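Local structure of tyrosine--tRNA ligase, mitochondrial (5IHX) at residues F87-W92 against I277-P282; R44-D49 against H83-M88. The protein probably charges mitochondrial tRNA(Tyr) with L-tyrosine at the expense of ATP, and is represented here by a C-terminally truncated form that retains the class I catalytic domain. One frame throughout, in Å; residues are numbered along the deposited sequence.

Interaction 1: F87-W92 against I277-P282; sequences FMVLAW and IGFTTP
V89 turns its two methyls to two different partners, F279 and T281, because its first torsion (chi1 169°) sets CG1 anti to the backbone N and CG2 anti to the carbonyl carbon. On the opposing strand, F279 carries its ring between its own backbone N and carbonyl carbon (chi1 59°). From there the far end of the ring comes closer to helix 84-95 than the direction of its CB alone would suggest. V89 CG1 lies 3.7 Å from F279 CZ and 4.1 Å from F279 CE2, at the rim of the ring and near its plane, so the methyl abuts the ring edge instead of lying over a face. The other branch meets T281 methyl to methyl, V89 CG2 to T281 CG2 at 3.8 Å, and the two side chains come together at a slant. T281 presents carbon here, while its OG1 makes a weak hydrogen bond to the carbonyl of G238.

The backbones stay well apart, V89 CA and T281 CA being 8.5 Å from each other. Helix 84-95 belongs to the beta-alpha-beta crossover between the parallel strands 68-72 and 100-104 of the Rossmann-type nucleotide-binding fold, and here it reaches strand 277-280, two strands beyond 68-72. L41 of helix 37-44 touches both V89 and F279, while I68, V235 and V237 continue the hydrophobic layer beside the F279 ring. F279 is also hydrogen-bonded through its backbone to Q236, a residue of the tyrosine pocket. With no hydrogen bond across it and about 109 Å² buried, the contact depends on close apolar fit between the helix and segment 277-282, and it imposes no directional bonding on either element.

Interaction 2: R44-D49 against H83-M88; sequences RGLIHD and HMLPFM
A Schellman motif ends helix 37-44 and leads directly into L46, whose side chain packs on L85 and M88 in the opening turns of helix 84-95. In the motif, L46 N bonds back to L41 O and G45 N to E42 O, with G45 at a positive phi of 75° as the C-prime residue. Just past the turn, the L46 side chain sets out toward helix 84-95. CG of L46 stands anti to the carbonyl carbon, beside the backbone N (chi1 -77°), and the CD2 branch makes the contact. It comes to 4.1 Å from L85 CD2, end methyl against end methyl, with the two leucine side chains inclined to each other. The same L46 CD2 is 4.4 Å from M88 CB. M88 is therefore met at the base of its side chain and not at the thioether.

L85 and M88 are three residues apart and fall on the same flank of the helix, where M88 N is hydrogen-bonded to M84 O at 2.7 Å. H80 and H83 are the two histidines of an HVGH sequence, the form of the class I HIGH signature, at the start of this helix, and L46 packs against the first turns that the signature leads into. The L85 side chain nevertheless remains about 12 Å from the bound tyrosine. All three touching residues are buried; about 118 Å² is buried, both sides summed, and the contacts within 4.5 Å are between carbon atoms. M330, on helix 321-331, touches both L46 and L85, bringing a third element against the pair. Polar bonds to that same region flank the leucine cluster: R44 donates through NE to the carbonyl of K329 and through NH1 to that of L334, and the carbonyl of G45 receives R326 NH2.

Overall arrangement
Both contacts are buried, lie about 5 Å apart between centres, and use helix 84-95, but they join it to different elements. Interaction 1 ties the helix to a strand of the central sheet; interaction 2 ties it to the irregular segment after helix 37-44, near helix 321-331. Each is apolar and free of hydrogen bonds across its segments, the first pairing an aromatic edge and methyls, the second aliphatic chains alone. Their two outer segments are joined by two probable backbone hydrogen bonds, T280 N to D49 O at 2.7 Å and H48 N to T280 O at 2.8 Å, just ahead of strand 50-51, which runs antiparallel to 277-280.

Interaction 1: F87-W92 against I277-P282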
loop_
_atom_site.group_PDB
_atom_site.type_symbol
_atom_site.label_atom_id
_atom_site.label_comp_id
_atom_site.label_asym_id
_atom_site.label_seq_id
_atom_site.Cartn_x
_atom_site.Cartn_y
_atom_site.Cartn_z
ATOM N N PHE A 87 -10.607 -25.887 -7.664
ATOM C CA PHE A 87 -10.070 -26.227 -8.977
ATOM C C PHE A 87 -10.906 -27.306 -9.663
ATOM O O PHE A 87 -10.901 -27.410 -10.890
ATOM C CB PHE A 87 -8.604 -26.646 -8.863
ATOM C CG PHE A 87 -7.709 -25.536 -8.387
ATOM C CD1 PHE A 87 -7.572 -24.380 -9.137
ATOM C CD2 PHE A 87 -6.998 -25.646 -7.206
ATOM C CE1 PHE A 87 -6.760 -23.348 -8.712
ATOM C CE2 PHE A 87 -6.178 -24.617 -6.777
ATOM C CZ PHE A 87 -6.057 -23.469 -7.535
ATOM N N MET A 88 -11.628 -28.102 -8.881
ATOM C CA MET A 88 -12.615 -29.011 -9.451
ATOM C C MET A 88 -13.726 -28.185 -10.101
ATOM O O MET A 88 -14.263 -28.562 -11.144
ATOM C CB MET A 88 -13.195 -29.949 -8.389
ATOM C CG MET A 88 -12.200 -30.944 -7.804
ATOM S SD MET A 88 -11.409 -32.012 -9.025
ATOM C CE MET A 88 -12.829 -32.732 -9.844
ATOM N N VAL A 89 -14.074 -27.062 -9.477
ATOM C CA VAL A 89 -15.060 -26.145 -10.051
ATOM C C VAL A 89 -14.568 -25.582 -11.384
ATOM O O VAL A 89 -15.329 -25.514 -12.350
ATOM C CB VAL A 89 -15.385 -24.985 -9.081
ATOM C CG1 VAL A 89 -16.196 -23.893 -9.773
ATOM C CG2 VAL A 89 -16.140 -25.504 -7.868
ATOM N N LEU A 90 -13.300 -25.183 -11.435
ATOM C CA LEU A 90 -12.728 -24.647 -12.667
ATOM C C LEU A 90 -12.618 -25.734 -13.733
ATOM O O LEU A 90 -12.788 -25.468 -14.922
ATOM C CB LEU A 90 -11.350 -24.027 -12.413
ATOM C CG LEU A 90 -11.260 -22.806 -11.494
ATOM C CD1 LEU A 90 -9.839 -22.257 -11.503
ATOM C CD2 LEU A 90 -12.258 -21.722 -11.883
ATOM N N ALA A 91 -12.332 -26.959 -13.302
ATOM C CA ALA A 91 -12.267 -28.090 -14.218
ATOM C C ALA A 91 -13.611 -28.277 -14.909
ATOM O O ALA A 91 -13.681 -28.433 -16.128
ATOM C CB ALA A 91 -11.865 -29.355 -13.480
ATOM N N TRP A 92 -14.680 -28.257 -14.121
ATOM C CA TRP A 92 -16.026 -28.347 -14.668
ATOM C C TRP A 92 -16.302 -27.179 -15.603
ATOM O O TRP A 92 -16.826 -27.362 -16.703
ATOM C CB TRP A 92 -17.063 -28.382 -13.547
ATOM C CG TRP A 92 -17.268 -29.742 -12.964
ATOM C CD1 TRP A 92 -17.053 -30.125 -11.673
ATOM C CD2 TRP A 92 -17.730 -30.908 -13.656
ATOM N NE1 TRP A 92 -17.360 -31.454 -11.516
ATOM C CE2 TRP A 92 -17.781 -31.957 -12.720
ATOM C CE3 TRP A 92 -18.118 -31.162 -14.975
ATOM C CZ2 TRP A 92 -18.195 -33.242 -13.060
ATOM C CZ3 TRP A 92 -18.530 -32.438 -15.312
ATOM C CH2 TRP A 92 -18.563 -33.462 -14.359
ATOM N N ILE A 277 -19.653 -11.453 -8.601
ATOM C CA ILE A 277 -20.317 -12.344 -7.668
ATOM C C ILE A 277 -19.402 -13.544 -7.465
ATOM O O ILE A 277 -18.511 -13.781 -8.272
ATOM C CB ILE A 277 -21.708 -12.769 -8.194
ATOM C CG1 ILE A 277 -22.497 -13.521 -7.119
ATOM C CG2 ILE A 277 -21.575 -13.574 -9.492
ATOM C CD1 ILE A 277 -23.963 -13.701 -7.468
ATOM N N GLY A 278 -19.588 -14.283 -6.381
ATOM C CA GLY A 278 -18.732 -15.423 -6.114
ATOM C C GLY A 278 -19.378 -16.453 -5.218
ATOM O O GLY A 278 -20.508 -16.279 -4.763
ATOM N N PHE A 279 -18.656 -17.540 -4.975
ATOM C CA PHE A 279 -19.131 -18.574 -4.070
ATOM C C PHE A 279 -17.963 -19.379 -3.533
ATOM O O PHE A 279 -16.846 -19.285 -4.046
ATOM C CB PHE A 279 -20.141 -19.487 -4.771
ATOM C CG PHE A 279 -19.601 -20.189 -5.983
ATOM C CD1 PHE A 279 -19.516 -19.537 -7.200
ATOM C CD2 PHE A 279 -19.209 -21.518 -5.912
ATOM C CE1 PHE A 279 -19.032 -20.191 -8.319
ATOM C CE2 PHE A 279 -18.725 -22.174 -7.025
ATOM C CZ PHE A 279 -18.639 -21.509 -8.232
ATOM N N THR A 280 -18.227 -20.152 -2.486
ATOM C CA THR A 280 -17.196 -20.954 -1.845
ATOM C C THR A 280 -17.471 -22.443 -2.002
ATOM O O THR A 280 -18.602 -22.853 -2.274
ATOM C CB THR A 280 -17.091 -20.632 -0.346
ATOM O OG1 THR A 280 -18.339 -20.923 0.295
ATOM C CG2 THR A 280 -16.737 -19.169 -0.135
ATOM N N THR A 281 -16.425 -23.240 -1.817
ATOM C CA THR A 281 -16.534 -24.693 -1.844
ATOM C C THR A 281 -16.496 -25.202 -0.403
ATOM O O THR A 281 -15.939 -24.536 0.469
ATOM C CB THR A 281 -15.400 -25.326 -2.677
ATOM O OG1 THR A 281 -14.132 -24.871 -2.188
ATOM C CG2 THR A 281 -15.531 -24.939 -4.143
ATOM N N PRO A 282 -17.092 -26.380 -0.144
ATOM C CA PRO A 282 -17.211 -26.900 1.227
ATOM C C PRO A 282 -15.881 -27.215 1.913
ATOM O O PRO A 282 -14.868 -27.434 1.246
ATOM C CB PRO A 282 -18.035 -28.182 1.048
ATOM C CG PRO A 282 -17.907 -28.540 -0.388
ATOM C CD PRO A 282 -17.770 -27.250 -1.120
#

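Interaction 2: R44-D49 against H83-M88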
loop_
_atom_site.group_PDB
_atom_site.type_symbol
_atom_site.label_atom_id
_atom_site.label_comp_id
_atom_site.label_asym_id
_atom_site.label_seq_id
_atom_site.Cartn_x
_atom_site.Cartn_y
_atom_site.Cartn_z
ATOM N N ARG A 44 -23.236 -31.713 -7.858
ATOM C CA ARG A 44 -21.942 -32.296 -7.513
ATOM C C ARG A 44 -21.610 -32.040 -6.038
ATOM O O ARG A 44 -20.680 -32.633 -5.491
ATOM C CB ARG A 44 -20.819 -31.739 -8.391
ATOM C CG ARG A 44 -21.066 -31.871 -9.890
ATOM C CD ARG A 44 -21.280 -33.295 -10.387
ATOM N NE ARG A 44 -20.225 -34.247 -10.057
ATOM C CZ ARG A 44 -20.116 -35.444 -10.629
ATOM N NH1 ARG A 44 -20.988 -35.815 -11.559
ATOM N NH2 ARG A 44 -19.137 -36.268 -10.286
ATOM N N GLY A 45 -22.353 -31.133 -5.408
ATOM C CA GLY A 45 -22.119 -30.782 -4.017
ATOM C C GLY A 45 -20.899 -29.894 -3.838
ATOM O O GLY A 45 -20.245 -29.924 -2.795
ATOM N N LEU A 46 -20.599 -29.091 -4.855
ATOM C CA LEU A 46 -19.390 -28.273 -4.861
ATOM C C LEU A 46 -19.602 -26.835 -4.383
ATOM O O LEU A 46 -18.630 -26.103 -4.194
ATOM C CB LEU A 46 -18.788 -28.260 -6.268
ATOM C CG LEU A 46 -18.023 -29.523 -6.673
ATOM C CD1 LEU A 46 -17.669 -29.490 -8.153
ATOM C CD2 LEU A 46 -16.761 -29.692 -5.829
ATOM N N ILE A 47 -20.855 -26.426 -4.190
ATOM C CA ILE A 47 -21.142 -25.090 -3.662
ATOM C C ILE A 47 -21.504 -25.149 -2.181
ATOM O O ILE A 47 -22.451 -25.832 -1.794
ATOM C CB ILE A 47 -22.291 -24.403 -4.427
ATOM C CG1 ILE A 47 -21.969 -24.349 -5.922
ATOM C CG2 ILE A 47 -22.542 -23.002 -3.855
ATOM C CD1 ILE A 47 -22.999 -23.618 -6.764
ATOM N N HIS A 48 -20.746 -24.424 -1.363
ATOM C CA HIS A 48 -21.037 -24.310 0.061
ATOM C C HIS A 48 -21.880 -23.061 0.312
ATOM O O HIS A 48 -23.057 -23.156 0.665
ATOM C CB HIS A 48 -19.747 -24.260 0.878
ATOM C CG HIS A 48 -19.974 -24.125 2.352
ATOM N ND1 HIS A 48 -20.754 -25.007 3.065
ATOM C CD2 HIS A 48 -19.526 -23.208 3.243
ATOM C CE1 HIS A 48 -20.777 -24.642 4.337
ATOM N NE2 HIS A 48 -20.040 -23.555 4.470
ATOM N N ASP A 49 -21.263 -21.896 0.136
ATOM C CA ASP A 49 -21.957 -20.615 0.245
ATOM C C ASP A 49 -21.812 -19.803 -1.032
ATOM O O ASP A 49 -20.765 -19.826 -1.677
ATOM C CB ASP A 49 -21.418 -19.794 1.423
ATOM C CG ASP A 49 -21.848 -20.344 2.770
ATOM O OD1 ASP A 49 -22.935 -20.956 2.854
ATOM O OD2 ASP A 49 -21.098 -20.150 3.751
ATOM N N HIS A 83 -6.580 -28.182 -1.522
ATOM C CA HIS A 83 -6.732 -27.073 -2.469
ATOM C C HIS A 83 -7.678 -27.383 -3.621
ATOM O O HIS A 83 -8.023 -26.494 -4.398
ATOM C CB HIS A 83 -5.382 -26.684 -3.090
ATOM C CG HIS A 83 -4.433 -26.004 -2.153
ATOM N ND1 HIS A 83 -3.372 -26.656 -1.560
ATOM C CD2 HIS A 83 -4.358 -24.716 -1.744
ATOM C CE1 HIS A 83 -2.700 -25.802 -0.808
ATOM N NE2 HIS A 83 -3.278 -24.619 -0.903
ATOM N N MET A 84 -8.090 -28.638 -3.744
ATOM C CA MET A 84 -8.644 -29.110 -5.008
ATOM C C MET A 84 -10.053 -28.649 -5.379
ATOM O O MET A 84 -10.330 -28.453 -6.561
ATOM C CB MET A 84 -8.624 -30.639 -5.028
ATOM C CG MET A 84 -7.292 -31.237 -5.456
ATOM S SD MET A 84 -6.667 -30.562 -7.012
ATOM C CE MET A 84 -7.957 -31.068 -8.147
ATOM N N LEU A 85 -10.943 -28.478 -4.404
ATOM C CA LEU A 85 -12.355 -28.285 -4.737
ATOM C C LEU A 85 -12.604 -27.028 -5.578
ATOM O O LEU A 85 -13.362 -27.082 -6.546
ATOM C CB LEU A 85 -13.221 -28.257 -3.473
ATOM C CG LEU A 85 -13.290 -29.568 -2.674
ATOM C CD1 LEU A 85 -14.363 -29.485 -1.598
ATOM C CD2 LEU A 85 -13.513 -30.787 -3.567
ATOM N N PRO A 86 -11.971 -25.897 -5.228
ATOM C CA PRO A 86 -12.130 -24.752 -6.133
ATOM C C PRO A 86 -11.628 -25.046 -7.549
ATOM O O PRO A 86 -12.167 -24.518 -8.520
ATOM C CB PRO A 86 -11.285 -23.662 -5.470
ATOM C CG PRO A 86 -11.280 -24.017 -4.030
ATOM C CD PRO A 86 -11.281 -25.520 -3.982
ATOM N N PHE A 87 -10.607 -25.887 -7.664
ATOM C CA PHE A 87 -10.070 -26.227 -8.977
ATOM C C PHE A 87 -10.906 -27.306 -9.663
ATOM O O PHE A 87 -10.901 -27.410 -10.890
ATOM C CB PHE A 87 -8.604 -26.646 -8.863
ATOM C CG PHE A 87 -7.709 -25.536 -8.387
ATOM C CD1 PHE A 87 -7.572 -24.380 -9.137
ATOM C CD2 PHE A 87 -6.998 -25.646 -7.206
ATOM C CE1 PHE A 87 -6.760 -23.348 -8.712
ATOM C CE2 PHE A 87 -6.178 -24.617 -6.777
ATOM C CZ PHE A 87 -6.057 -23.469 -7.535
ATOM N N MET A 88 -11.628 -28.102 -8.881
ATOM C CA MET A 88 -12.615 -29.011 -9.451
ATOM C C MET A 88 -13.726 -28.185 -10.101
ATOM O O MET A 88 -14.263 -28.562 -11.144
ATOM C CB MET A 88 -13.195 -29.949 -8.389
ATOM C CG MET A 88 -12.200 -30.944 -7.804
ATOM S SD MET A 88 -11.409 -32.012 -9.025
ATOM C CE MET A 88 -12.829 -32.732 -9.844
#